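Local coordinates for ethylbenzene dehydrogenase alpha-subunit (PDB 2IVF), which is the large subunit of a molybdopterin oxidoreductase, carrying a molybdenum atom, two pterin guanosine dinucleotide ligands and an iron/sulfur cluster, at residues S607-R612 with E636-S641; T857-S862 with Y919-H924; G472-G477 with P791-R796. All blocks are in the same frame, centred on the assembly; numbering follows the deposited sequence.

Interaction 1. Residues S607-R612 with E636-S641. With MD1 (phosphoric acid 4-(2-amino-4-oxo-3,4,5,6,-tetrahydro-pteridin-6-yl)-2-hydroxy-3,4-dimercapto-but-3-en-yl ester guanylate ester), chain N.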
loop_
_atom_site.group_PDB
_atom_site.type_symbol
_atom_site.label_atom_id
_atom_site.label_comp_id
_atom_site.label_asym_id
_atom_site.label_seq_id
_atom_site.Cartn_x
_atom_site.Cartn_y
_atom_site.Cartn_z
ATOM N N SER A 607 -16.022 6.268 -9.087
ATOM C CA SER A 607 -14.779 6.501 -8.340
ATOM C C SER A 607 -15.047 7.160 -6.963
ATOM O O SER A 607 -14.345 8.086 -6.518
ATOM C CB SER A 607 -13.787 7.309 -9.175
ATOM O OG SER A 607 -13.643 6.710 -10.456
ATOM N N GLN A 608 -16.039 6.605 -6.276
ATOM C CA GLN A 608 -16.427 7.119 -4.995
ATOM C C GLN A 608 -17.199 6.050 -4.246
ATOM O O GLN A 608 -17.951 5.278 -4.845
ATOM C CB GLN A 608 -17.282 8.362 -5.194
ATOM C CG GLN A 608 -17.448 9.199 -3.941
ATOM C CD GLN A 608 -18.817 9.125 -3.275
ATOM O OE1 GLN A 608 -18.889 9.287 -2.041
ATOM N NE2 GLN A 608 -19.923 8.905 -4.070
ATOM N N ASN A 609 -17.037 6.039 -2.922
ATOM C CA ASN A 609 -17.539 4.942 -2.080
ATOM C C ASN A 609 -17.976 5.571 -0.760
ATOM O O ASN A 609 -17.249 5.514 0.186
ATOM C CB ASN A 609 -16.350 3.960 -1.921
ATOM C CG ASN A 609 -16.686 2.653 -1.215
ATOM O OD1 ASN A 609 -17.840 2.310 -0.988
ATOM N ND2 ASN A 609 -15.659 1.910 -0.879
ATOM N N PRO A 610 -19.144 6.240 -0.722
ATOM C CA PRO A 610 -19.514 7.063 0.446
ATOM C C PRO A 610 -19.632 6.292 1.742
ATOM O O PRO A 610 -19.422 6.849 2.819
ATOM C CB PRO A 610 -20.882 7.669 0.062
ATOM C CG PRO A 610 -21.435 6.818 -1.014
ATOM C CD PRO A 610 -20.194 6.264 -1.755
ATOM N N MET A 611 -19.976 5.002 1.663
ATOM C CA MET A 611 -20.126 4.233 2.877
ATOM C C MET A 611 -18.858 4.209 3.741
ATOM O O MET A 611 -18.967 4.061 4.955
ATOM C CB MET A 611 -20.591 2.826 2.593
ATOM C CG MET A 611 -21.992 2.770 2.042
ATOM S SD MET A 611 -23.300 3.373 3.187
ATOM C CE MET A 611 -23.181 2.164 4.476
ATOM N N ARG A 612 -17.666 4.314 3.150
ATOM C CA ARG A 612 -16.448 4.551 3.982
ATOM C C ARG A 612 -15.859 5.979 3.876
ATOM O O ARG A 612 -15.194 6.465 4.802
ATOM C CB ARG A 612 -15.342 3.535 3.700
ATOM C CG ARG A 612 -14.926 3.415 2.256
ATOM C CD ARG A 612 -13.464 3.211 2.132
ATOM N NE ARG A 612 -12.725 4.362 2.625
ATOM C CZ ARG A 612 -12.151 5.306 1.873
ATOM N NH1 ARG A 612 -12.229 5.286 0.538
ATOM N NH2 ARG A 612 -11.509 6.307 2.464
ATOM N N GLU A 636 -18.813 0.727 -11.764
ATOM C CA GLU A 636 -17.809 0.055 -10.970
ATOM C C GLU A 636 -17.111 -1.075 -11.672
ATOM O O GLU A 636 -17.654 -1.758 -12.556
ATOM C CB GLU A 636 -18.469 -0.481 -9.681
ATOM C CG GLU A 636 -18.283 0.375 -8.445
ATOM C CD GLU A 636 -16.889 0.477 -7.908
ATOM O OE1 GLU A 636 -15.914 -0.135 -8.448
ATOM O OE2 GLU A 636 -16.766 1.198 -6.891
ATOM N N THR A 637 -15.885 -1.299 -11.247
ATOM C CA THR A 637 -15.148 -2.490 -11.582
ATOM C C THR A 637 -15.298 -3.527 -10.493
ATOM O O THR A 637 -15.063 -4.717 -10.714
ATOM C CB THR A 637 -13.655 -2.180 -11.695
ATOM O OG1 THR A 637 -13.241 -1.516 -10.503
ATOM C CG2 THR A 637 -13.400 -1.279 -12.903
ATOM N N ARG A 638 -15.708 -3.069 -9.318
ATOM C CA ARG A 638 -15.580 -3.833 -8.117
ATOM C C ARG A 638 -16.864 -3.667 -7.269
ATOM O O ARG A 638 -17.539 -2.625 -7.318
ATOM C CB ARG A 638 -14.328 -3.297 -7.409
ATOM C CG ARG A 638 -13.919 -3.895 -6.107
ATOM C CD ARG A 638 -12.816 -3.029 -5.448
ATOM N NE ARG A 638 -13.452 -1.878 -4.831
ATOM C CZ ARG A 638 -13.917 -1.850 -3.584
ATOM N NH1 ARG A 638 -13.808 -2.901 -2.770
ATOM N NH2 ARG A 638 -14.527 -0.778 -3.169
ATOM N N MET A 639 -17.225 -4.713 -6.529
ATOM C CA MET A 639 -18.399 -4.639 -5.666
ATOM C C MET A 639 -18.018 -3.942 -4.362
ATOM O O MET A 639 -17.658 -4.573 -3.353
ATOM C CB MET A 639 -19.051 -5.989 -5.426
ATOM C CG MET A 639 -20.319 -5.853 -4.638
ATOM S SD MET A 639 -21.613 -4.952 -5.519
ATOM C CE MET A 639 -22.206 -6.157 -6.687
ATOM N N SER A 640 -18.039 -2.612 -4.425
ATOM C CA SER A 640 -17.750 -1.778 -3.259
ATOM C C SER A 640 -18.878 -1.875 -2.273
ATOM O O SER A 640 -19.966 -2.289 -2.615
ATOM C CB SER A 640 -17.566 -0.308 -3.676
ATOM O OG SER A 640 -18.779 0.269 -4.075
ATOM N N SER A 641 -18.604 -1.476 -1.038
ATOM C CA SER A 641 -19.621 -1.455 -0.028
ATOM C C SER A 641 -20.758 -0.549 -0.438
ATOM O O SER A 641 -21.933 -0.867 -0.171
ATOM C CB SER A 641 -19.030 -1.024 1.320
ATOM O OG SER A 641 -18.537 0.276 1.250
HETATM P PB MD1 N . -12.948 6.910 -2.630
HETATM O O3B MD1 N . -12.223 5.504 -2.639
HETATM O O1B MD1 N . -12.536 7.620 -3.868
HETATM O O2B MD1 N . -14.359 6.825 -2.190
HETATM O O3A MD1 N . -12.204 7.624 -1.424
HETATM C C10 MD1 N . -11.004 8.408 -1.598
HETATM C C11 MD1 N . -10.567 8.729 -0.177
HETATM O O11 MD1 N . -9.935 7.485 0.281
HETATM C C12 MD1 N . -9.528 9.817 -0.182
HETATM S S12 MD1 N . -8.682 10.252 -1.604
HETATM C C13 MD1 N . -9.165 10.459 0.975
HETATM S S13 MD1 N . -7.964 11.645 1.012
HETATM C C14 MD1 N . -9.814 10.185 2.277
HETATM N N15 MD1 N . -9.013 9.699 3.350
HETATM C C16 MD1 N . -9.574 9.306 4.537
HETATM C C15 MD1 N . -8.714 8.965 5.563
HETATM O O14 MD1 N . -7.463 9.023 5.422
HETATM N N17 MD1 N . -9.321 8.504 6.686
HETATM C C17 MD1 N . -10.711 8.458 6.809
HETATM N N16 MD1 N . -11.192 8.016 7.962
HETATM N N18 MD1 N . -11.515 8.844 5.805
HETATM C C20 MD1 N . -10.962 9.267 4.689
HETATM N N8 MD1 N . -11.769 9.708 3.688
HETATM C C7 MD1 N . -11.318 10.125 2.389
HETATM P PA MD1 N . -12.754 3.992 -2.792
HETATM O O1A MD1 N . -11.577 3.222 -3.298
HETATM O O2A MD1 N . -13.324 3.579 -1.490
HETATM O "O5'" MD1 N . -13.904 4.024 -3.873
HETATM C "C5'" MD1 N . -13.497 4.242 -5.220
HETATM C "C4'" MD1 N . -14.104 3.220 -6.090
HETATM O "O4'" MD1 N . -13.490 3.450 -7.353
HETATM C "C1'" MD1 N . -13.481 2.166 -7.980
HETATM N N9 MD1 N . -12.546 2.049 -9.107
HETATM C C4 MD1 N . -12.935 2.042 -10.373
HETATM N N3 MD1 N . -14.180 2.160 -10.894
HETATM C C2 MD1 N . -14.356 2.143 -12.215
HETATM N N2 MD1 N . -15.600 2.277 -12.749
HETATM N N1 MD1 N . -13.254 1.919 -13.016
HETATM C C6 MD1 N . -11.966 1.789 -12.554
HETATM O O6 MD1 N . -11.045 1.663 -13.360
HETATM C C5 MD1 N . -11.788 1.862 -11.164
HETATM N N7 MD1 N . -10.746 1.759 -10.346
HETATM C C8 MD1 N . -11.219 1.885 -9.102
HETATM C "C2'" MD1 N . -13.066 1.200 -6.874
HETATM O "O2'" MD1 N . -13.493 -0.164 -7.105
HETATM C "C3'" MD1 N . -13.668 1.831 -5.609
HETATM O "O3'" MD1 N . -14.822 1.093 -5.128
HETATM O O HOH W 1 -18.543 2.513 -5.434
#
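Asn609 OD1 lies 3.1 Å from Ser641 OG, but each oxygen is bonded elsewhere, OD1 to Ser642 and OG to Asp922. Met611 packs its CB on that same serine oxygen at 3.5 Å. Most of the joining goes through MD1, one segment holding its diphosphate and the other its ribose. On the phosphate side, Asn609 has CG anti to the backbone N (chi1 -173°), and its ND2 gives a bond of 2.9 Å to MD1 O2A. Arg612 NH1 reaches the same MD1 O2A at 2.9 Å and also bonds O3A and O11, while its NH2 doubles the hold on O11. On the sugar side, the Glu636 carboxylate straddles the diol, accepting from MD1 O2' at OE1 and from MD1 O3' at OE2 (2.6 Å). Arg638 gives the same two hydroxyls NE and NH2, the bond from NH2 to MD1 O3' being 2.7 Å long and nearly straight at 167°. One water joins Gln608 O, Glu636 OE2 and Ser640 OG, a three-way bridge between the segments. Both segments leave the ends of neighbouring parallel strands, 602-606 and 631-636, as in Rossmann-like nucleotide sites; Pro610 and Met611 pack on helix 617-625.

Interaction 2. Residues T857-S862 with Y919-H924; sequences THLTNS and YFWDAH. With MD1 (phosphoric acid 4-(2-amino-4-oxo-3,4,5,6,-tetrahydro-pteridin-6-yl)-2-hydroxy-3,4-dimercapto-but-3-en-yl ester guanylate ester), chain N.
Leu859 and Trp921 each place CG anti to the carbonyl carbon (chi1 -74° and -61°), and with the leucine chain extended beyond that the two side chains cross at about a right angle. Both loops belong to the molybdopterin dinucleotide binding domain, a family of the double-psi beta-barrel clan, and the contact between them is largely apolar packing. Leu859 forks over the opposite backbone: CD2 rests 3.6 Å from Trp921 CZ3, approaching the indole obliquely, while CD1 sits against the main chain, 3.5 Å from Trp921 CA and 3.4 Å from Asp922 N. That nitrogen is bonded to Gln925. Next along, the methyl CG2 of Thr860 meets His924 CE1 at 3.8 Å, again with crossing side chains. The polar ends of this pair serve the neighbouring MD1 loop, since Thr860 OG1 bonds Arg638 and His924 NE2 bonds the carbonyl of Met639. A type I turn from His858 to Asn861 presents Leu859 and Thr860, closed by Asn861 N on His858 O. Thr860 O is held by His99 of the beta-subunit, putting this edge at the subunit interface. Asp922 OD1 accepts from Ser641 OG, Asn609 ND2 and, at 2.9 Å, Ala923 N, while OD2 makes a salt bridge with Arg638. At the ligand, Phe920 brings CZ to 3.2 Å from MD1 O11.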
loop_
_atom_site.group_PDB
_atom_site.type_symbol
_atom_site.label_atom_id
_atom_site.label_comp_id
_atom_site.label_asym_id
_atom_site.label_seq_id
_atom_site.Cartn_x
_atom_site.Cartn_y
_atom_site.Cartn_z
ATOM N N THR A 857 -9.451 -0.195 -3.825
ATOM C CA THR A 857 -9.213 -0.889 -5.082
ATOM C C THR A 857 -8.742 -2.320 -4.871
ATOM O O THR A 857 -9.166 -3.230 -5.621
ATOM C CB THR A 857 -8.210 -0.089 -5.932
ATOM O OG1 THR A 857 -8.874 1.123 -6.288
ATOM C CG2 THR A 857 -7.778 -0.825 -7.216
ATOM N N HIS A 858 -7.934 -2.519 -3.836
ATOM C CA HIS A 858 -7.316 -3.819 -3.548
ATOM C C HIS A 858 -7.761 -4.406 -2.204
ATOM O O HIS A 858 -7.252 -5.497 -1.766
ATOM C CB HIS A 858 -5.802 -3.687 -3.531
ATOM C CG HIS A 858 -5.254 -2.887 -4.662
ATOM N ND1 HIS A 858 -5.145 -1.521 -4.616
ATOM C CD2 HIS A 858 -4.810 -3.259 -5.881
ATOM C CE1 HIS A 858 -4.666 -1.078 -5.767
ATOM N NE2 HIS A 858 -4.407 -2.121 -6.537
ATOM N N LEU A 859 -8.696 -3.734 -1.542
ATOM C CA LEU A 859 -9.158 -4.183 -0.238
ATOM C C LEU A 859 -10.047 -5.399 -0.316
ATOM O O LEU A 859 -10.303 -6.088 0.693
ATOM C CB LEU A 859 -9.833 -3.039 0.538
ATOM C CG LEU A 859 -8.922 -1.975 1.112
ATOM C CD1 LEU A 859 -9.768 -0.926 1.935
ATOM C CD2 LEU A 859 -7.723 -2.598 1.916
ATOM N N THR A 860 -10.544 -5.664 -1.509
ATOM C CA THR A 860 -11.317 -6.862 -1.748
ATOM C C THR A 860 -10.561 -7.821 -2.667
ATOM O O THR A 860 -11.157 -8.711 -3.291
ATOM C CB THR A 860 -12.758 -6.525 -2.269
ATOM O OG1 THR A 860 -12.685 -5.603 -3.375
ATOM C CG2 THR A 860 -13.616 -5.989 -1.126
ATOM N N ASN A 861 -9.232 -7.684 -2.718
ATOM C CA ASN A 861 -8.411 -8.565 -3.514
ATOM C C ASN A 861 -7.835 -9.657 -2.677
ATOM O O ASN A 861 -7.104 -9.393 -1.725
ATOM C CB ASN A 861 -7.269 -7.836 -4.199
ATOM C CG ASN A 861 -6.606 -8.683 -5.187
ATOM O OD1 ASN A 861 -5.453 -9.126 -4.993
ATOM N ND2 ASN A 861 -7.327 -9.002 -6.248
ATOM N N SER A 862 -8.145 -10.896 -3.019
ATOM C CA SER A 862 -7.617 -12.009 -2.235
ATOM C C SER A 862 -6.093 -11.994 -2.132
ATOM O O SER A 862 -5.543 -12.111 -1.040
ATOM C CB SER A 862 -8.062 -13.331 -2.820
ATOM O OG SER A 862 -9.448 -13.490 -2.603
ATOM N N TYR A 919 -6.194 2.571 9.724
ATOM C CA TYR A 919 -5.934 2.894 8.321
ATOM C C TYR A 919 -7.143 2.367 7.618
ATOM O O TYR A 919 -7.623 1.310 7.996
ATOM C CB TYR A 919 -4.717 2.113 7.836
ATOM C CG TYR A 919 -3.463 2.478 8.580
ATOM C CD1 TYR A 919 -2.809 3.656 8.306
ATOM C CD2 TYR A 919 -2.915 1.617 9.533
ATOM C CE1 TYR A 919 -1.644 3.983 8.972
ATOM C CE2 TYR A 919 -1.785 1.962 10.217
ATOM C CZ TYR A 919 -1.134 3.115 9.906
ATOM O OH TYR A 919 -0.012 3.488 10.571
ATOM N N PHE A 920 -7.720 3.112 6.677
ATOM C CA PHE A 920 -9.111 2.803 6.352
ATOM C C PHE A 920 -9.333 1.499 5.642
ATOM O O PHE A 920 -8.419 0.938 5.018
ATOM C CB PHE A 920 -9.827 3.961 5.654
ATOM C CG PHE A 920 -9.307 4.314 4.301
ATOM C CD1 PHE A 920 -9.540 3.485 3.231
ATOM C CD2 PHE A 920 -8.659 5.512 4.086
ATOM C CE1 PHE A 920 -9.113 3.825 1.980
ATOM C CE2 PHE A 920 -8.220 5.867 2.808
ATOM C CZ PHE A 920 -8.472 5.053 1.771
ATOM N N TRP A 921 -10.571 1.015 5.744
ATOM C CA TRP A 921 -10.999 -0.246 5.164
ATOM C C TRP A 921 -12.342 -0.012 4.491
ATOM O O TRP A 921 -13.056 0.967 4.822
ATOM C CB TRP A 921 -11.169 -1.296 6.276
ATOM C CG TRP A 921 -9.874 -1.538 7.006
ATOM C CD1 TRP A 921 -9.490 -0.986 8.187
ATOM C CD2 TRP A 921 -8.776 -2.331 6.555
ATOM N NE1 TRP A 921 -8.225 -1.437 8.551
ATOM C CE2 TRP A 921 -7.770 -2.272 7.562
ATOM C CE3 TRP A 921 -8.579 -3.157 5.455
ATOM C CZ2 TRP A 921 -6.554 -2.931 7.445
ATOM C CZ3 TRP A 921 -7.387 -3.805 5.340
ATOM C CH2 TRP A 921 -6.382 -3.692 6.313
ATOM N N ASP A 922 -12.712 -0.886 3.559
ATOM C CA ASP A 922 -14.022 -0.743 2.951
ATOM C C ASP A 922 -15.044 -1.192 3.950
ATOM O O ASP A 922 -14.773 -2.073 4.753
ATOM C CB ASP A 922 -14.105 -1.552 1.659
ATOM C CG ASP A 922 -15.142 -1.023 0.686
ATOM O OD1 ASP A 922 -16.021 -0.191 1.058
ATOM O OD2 ASP A 922 -15.085 -1.536 -0.463
ATOM N N ALA A 923 -16.238 -0.605 3.895
ATOM C CA ALA A 923 -17.253 -0.824 4.937
ATOM C C ALA A 923 -17.739 -2.268 5.098
ATOM O O ALA A 923 -18.009 -2.703 6.221
ATOM C CB ALA A 923 -18.420 0.102 4.757
ATOM N N HIS A 924 -17.826 -3.024 3.997
ATOM C CA HIS A 924 -18.316 -4.403 4.080
ATOM C C HIS A 924 -17.207 -5.390 4.478
ATOM O O HIS A 924 -17.369 -6.643 4.406
ATOM C CB HIS A 924 -19.084 -4.817 2.821
ATOM C CG HIS A 924 -18.327 -4.680 1.536
ATOM N ND1 HIS A 924 -17.082 -4.092 1.449
ATOM C CD2 HIS A 924 -18.674 -5.022 0.271
ATOM C CE1 HIS A 924 -16.686 -4.106 0.190
ATOM N NE2 HIS A 924 -17.629 -4.667 -0.543
HETATM P PB MD1 N . -12.948 6.910 -2.630
HETATM O O3B MD1 N . -12.223 5.504 -2.639
HETATM O O1B MD1 N . -12.536 7.620 -3.868
HETATM O O2B MD1 N . -14.359 6.825 -2.190
HETATM O O3A MD1 N . -12.204 7.624 -1.424
HETATM C C10 MD1 N . -11.004 8.408 -1.598
HETATM C C11 MD1 N . -10.567 8.729 -0.177
HETATM O O11 MD1 N . -9.935 7.485 0.281
HETATM C C12 MD1 N . -9.528 9.817 -0.182
HETATM S S12 MD1 N . -8.682 10.252 -1.604
HETATM C C13 MD1 N . -9.165 10.459 0.975
HETATM S S13 MD1 N . -7.964 11.645 1.012
HETATM C C14 MD1 N . -9.814 10.185 2.277
HETATM N N15 MD1 N . -9.013 9.699 3.350
HETATM C C16 MD1 N . -9.574 9.306 4.537
HETATM C C15 MD1 N . -8.714 8.965 5.563
HETATM O O14 MD1 N . -7.463 9.023 5.422
HETATM N N17 MD1 N . -9.321 8.504 6.686
HETATM C C17 MD1 N . -10.711 8.458 6.809
HETATM N N16 MD1 N . -11.192 8.016 7.962
HETATM N N18 MD1 N . -11.515 8.844 5.805
HETATM C C20 MD1 N . -10.962 9.267 4.689
HETATM N N8 MD1 N . -11.769 9.708 3.688
HETATM C C7 MD1 N . -11.318 10.125 2.389
HETATM P PA MD1 N . -12.754 3.992 -2.792
HETATM O O1A MD1 N . -11.577 3.222 -3.298
HETATM O O2A MD1 N . -13.324 3.579 -1.490
HETATM O "O5'" MD1 N . -13.904 4.024 -3.873
HETATM C "C5'" MD1 N . -13.497 4.242 -5.220
HETATM C "C4'" MD1 N . -14.104 3.220 -6.090
HETATM O "O4'" MD1 N . -13.490 3.450 -7.353
HETATM C "C1'" MD1 N . -13.481 2.166 -7.980
HETATM N N9 MD1 N . -12.546 2.049 -9.107
HETATM C C4 MD1 N . -12.935 2.042 -10.373
HETATM N N3 MD1 N . -14.180 2.160 -10.894
HETATM C C2 MD1 N . -14.356 2.143 -12.215
HETATM N N2 MD1 N . -15.600 2.277 -12.749
HETATM N N1 MD1 N . -13.254 1.919 -13.016
HETATM C C6 MD1 N . -11.966 1.789 -12.554
HETATM O O6 MD1 N . -11.045 1.663 -13.360
HETATM C C5 MD1 N . -11.788 1.862 -11.164
HETATM N N7 MD1 N . -10.746 1.759 -10.346
HETATM C C8 MD1 N . -11.219 1.885 -9.102
HETATM C "C2'" MD1 N . -13.066 1.200 -6.874
HETATM O "O2'" MD1 N . -13.493 -0.164 -7.105
HETATM C "C3'" MD1 N . -13.668 1.831 -5.609
HETATM O "O3'" MD1 N . -14.822 1.093 -5.128
#

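Interaction 3. Residues G472-G477 with P791-R796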
loop_
_atom_site.group_PDB
_atom_site.type_symbol
_atom_site.label_atom_id
_atom_site.label_comp_id
_atom_site.label_asym_id
_atom_site.label_seq_id
_atom_site.Cartn_x
_atom_site.Cartn_y
_atom_site.Cartn_z
ATOM N N GLY A 472 10.819 29.192 -1.590
ATOM C CA GLY A 472 11.236 29.766 -2.835
ATOM C C GLY A 472 12.638 29.424 -3.278
ATOM O O GLY A 472 13.159 30.042 -4.208
ATOM N N LYS A 473 13.194 28.381 -2.657
ATOM C CA LYS A 473 14.581 27.993 -2.853
ATOM C C LYS A 473 14.690 26.493 -3.105
ATOM O O LYS A 473 13.826 25.683 -2.684
ATOM C CB LYS A 473 15.392 28.368 -1.619
ATOM C CG LYS A 473 15.376 29.835 -1.259
ATOM C CD LYS A 473 15.901 30.030 0.188
ATOM C CE LYS A 473 15.900 31.517 0.525
ATOM N NZ LYS A 473 16.355 31.784 1.907
ATOM N N PRO A 474 15.707 26.110 -3.857
ATOM C CA PRO A 474 15.936 24.683 -4.028
ATOM C C PRO A 474 15.995 24.000 -2.688
ATOM O O PRO A 474 16.542 24.564 -1.738
ATOM C CB PRO A 474 17.288 24.634 -4.726
ATOM C CG PRO A 474 17.372 25.850 -5.479
ATOM C CD PRO A 474 16.680 26.909 -4.617
ATOM N N GLY A 475 15.376 22.824 -2.597
ATOM C CA GLY A 475 15.308 22.078 -1.375
ATOM C C GLY A 475 14.314 22.601 -0.370
ATOM O O GLY A 475 14.369 22.230 0.780
ATOM N N THR A 476 13.382 23.443 -0.786
ATOM C CA THR A 476 12.276 23.839 0.060
ATOM C C THR A 476 10.978 23.376 -0.597
ATOM O O THR A 476 10.958 22.977 -1.754
ATOM C CB THR A 476 12.220 25.346 0.257
ATOM O OG1 THR A 476 11.918 25.989 -0.998
ATOM C CG2 THR A 476 13.568 25.864 0.784
ATOM N N GLY A 477 9.898 23.476 0.154
ATOM C CA GLY A 477 8.636 22.942 -0.238
ATOM C C GLY A 477 7.919 22.351 0.960
ATOM O O GLY A 477 8.506 22.214 2.087
ATOM N N PRO A 791 15.149 19.543 -10.018
ATOM C CA PRO A 791 13.978 19.291 -9.233
ATOM C C PRO A 791 12.985 20.465 -9.215
ATOM O O PRO A 791 13.362 21.646 -9.289
ATOM C CB PRO A 791 14.530 18.990 -7.834
ATOM C CG PRO A 791 15.901 18.511 -8.049
ATOM C CD PRO A 791 16.384 19.314 -9.233
ATOM N N ILE A 792 11.725 20.081 -9.285
ATOM C CA ILE A 792 10.611 20.999 -9.221
ATOM C C ILE A 792 10.550 21.476 -7.796
ATOM O O ILE A 792 10.607 20.670 -6.933
ATOM C CB ILE A 792 9.305 20.304 -9.613
ATOM C CG1 ILE A 792 9.311 19.991 -11.120
ATOM C CG2 ILE A 792 8.062 21.204 -9.259
ATOM C CD1 ILE A 792 8.178 19.115 -11.599
ATOM N N TYR A 793 10.456 22.786 -7.576
ATOM C CA TYR A 793 10.169 23.330 -6.235
ATOM C C TYR A 793 9.363 24.611 -6.457
ATOM O O TYR A 793 9.470 25.247 -7.508
ATOM C CB TYR A 793 11.452 23.634 -5.420
ATOM C CG TYR A 793 12.295 24.733 -5.985
ATOM C CD1 TYR A 793 13.288 24.455 -6.919
ATOM C CD2 TYR A 793 12.142 26.053 -5.585
ATOM C CE1 TYR A 793 14.084 25.453 -7.423
ATOM C CE2 TYR A 793 12.892 27.056 -6.124
ATOM C CZ TYR A 793 13.876 26.754 -7.020
ATOM O OH TYR A 793 14.634 27.733 -7.538
ATOM N N PRO A 794 8.530 24.965 -5.484
ATOM C CA PRO A 794 7.644 26.122 -5.684
ATOM C C PRO A 794 8.140 27.424 -5.120
ATOM O O PRO A 794 9.112 27.463 -4.373
ATOM C CB PRO A 794 6.391 25.698 -4.908
ATOM C CG PRO A 794 6.974 25.071 -3.688
ATOM C CD PRO A 794 8.270 24.326 -4.182
ATOM N N MET A 795 7.442 28.491 -5.501
ATOM C CA MET A 795 7.511 29.810 -4.888
ATOM C C MET A 795 8.706 30.641 -5.285
ATOM O O MET A 795 8.904 31.745 -4.740
ATOM C CB MET A 795 7.371 29.727 -3.374
ATOM C CG MET A 795 6.134 28.950 -2.929
ATOM S SD MET A 795 5.923 28.968 -1.151
ATOM C CE MET A 795 5.409 30.660 -0.906
ATOM N N ARG A 796 9.475 30.159 -6.271
ATOM C CA ARG A 796 10.643 30.889 -6.752
ATOM C C ARG A 796 10.305 32.324 -7.182
ATOM O O ARG A 796 11.090 33.205 -6.992
ATOM C CB ARG A 796 11.271 30.170 -7.928
ATOM C CG ARG A 796 12.703 30.596 -8.183
ATOM C CD ARG A 796 13.272 30.034 -9.477
ATOM N NE ARG A 796 12.516 30.491 -10.631
ATOM C CZ ARG A 796 12.639 31.674 -11.219
ATOM N NH1 ARG A 796 13.505 32.594 -10.790
ATOM N NH2 ARG A 796 11.897 31.923 -12.283
HETATM O O HOH W 2 9.347 26.634 -1.667
HETATM O O HOH W 3 15.386 29.870 -5.743
#
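Pro474 lies over one face of the Tyr793 ring in a CH-pi contact, its CA 3.9 Å from the ring centroid and 11° off the normal. The peptide joining Lys473 to Pro474 covers the same face, with Pro474 N above the ring centre, while Gly472 O comes in at the edge, 3.6 Å from Tyr793 CE2. The tyrosine gets there with CG between its backbone N and carbonyl carbon (chi1 66°). Beside the ring, Gly472 CA points a hydrogen at Pro794 O, a CA-H...O contact of 3.5 Å. Two waters carry the polar side. One gathers Gly472 N, Thr476 OG1 and Pro794 O, lying 2.8 Å from Pro794 O; the other joins Gly472 O, at 2.7 Å, to Tyr793 OH. Behind this shell Lys473 O is gripped twice, by Thr476 N at 3.0 Å and by Thr476 OG1 at 2.6 Å, the hydroxyl lying in the carbonyl plane on a lone pair. Further out, Asn243 holds Gly475 N and Thr476 O, Gly477 pairs with Ser442 of strand 440-444, and Asn784 bonds Tyr793 O. Met795 stands at the N-cap position of helix 796-800. The segment 472-477 thus presents a classic type II turn, proline second and glycine third, with its proline laid on an aromatic ring.

Interactions 1 and 2 are wholly buried neighbours, centres 10 Å apart, and both touch the same MD1, interaction 1 from the molybdopterin oxidoreductase region and interaction 2 from the dinucleotide binding domain. They meet directly: Ser641 OG approaches Asp922 OD1 to 2.6 Å, a probable hydrogen bond. Interaction 1 does the polar work at the diphosphate and ribose, whereas interaction 2 is mainly apolar packing whose polar groups steady the ligand-binding side chains of interaction 1. Interaction 3 lies about 37 Å from interaction 1, centre to centre, on the opposite side of the chain's centre. Partly buried and touching no cofactor, it closes a long loop of chain, within which interaction 1 is nested, by turn-on-ring packing and bridging waters.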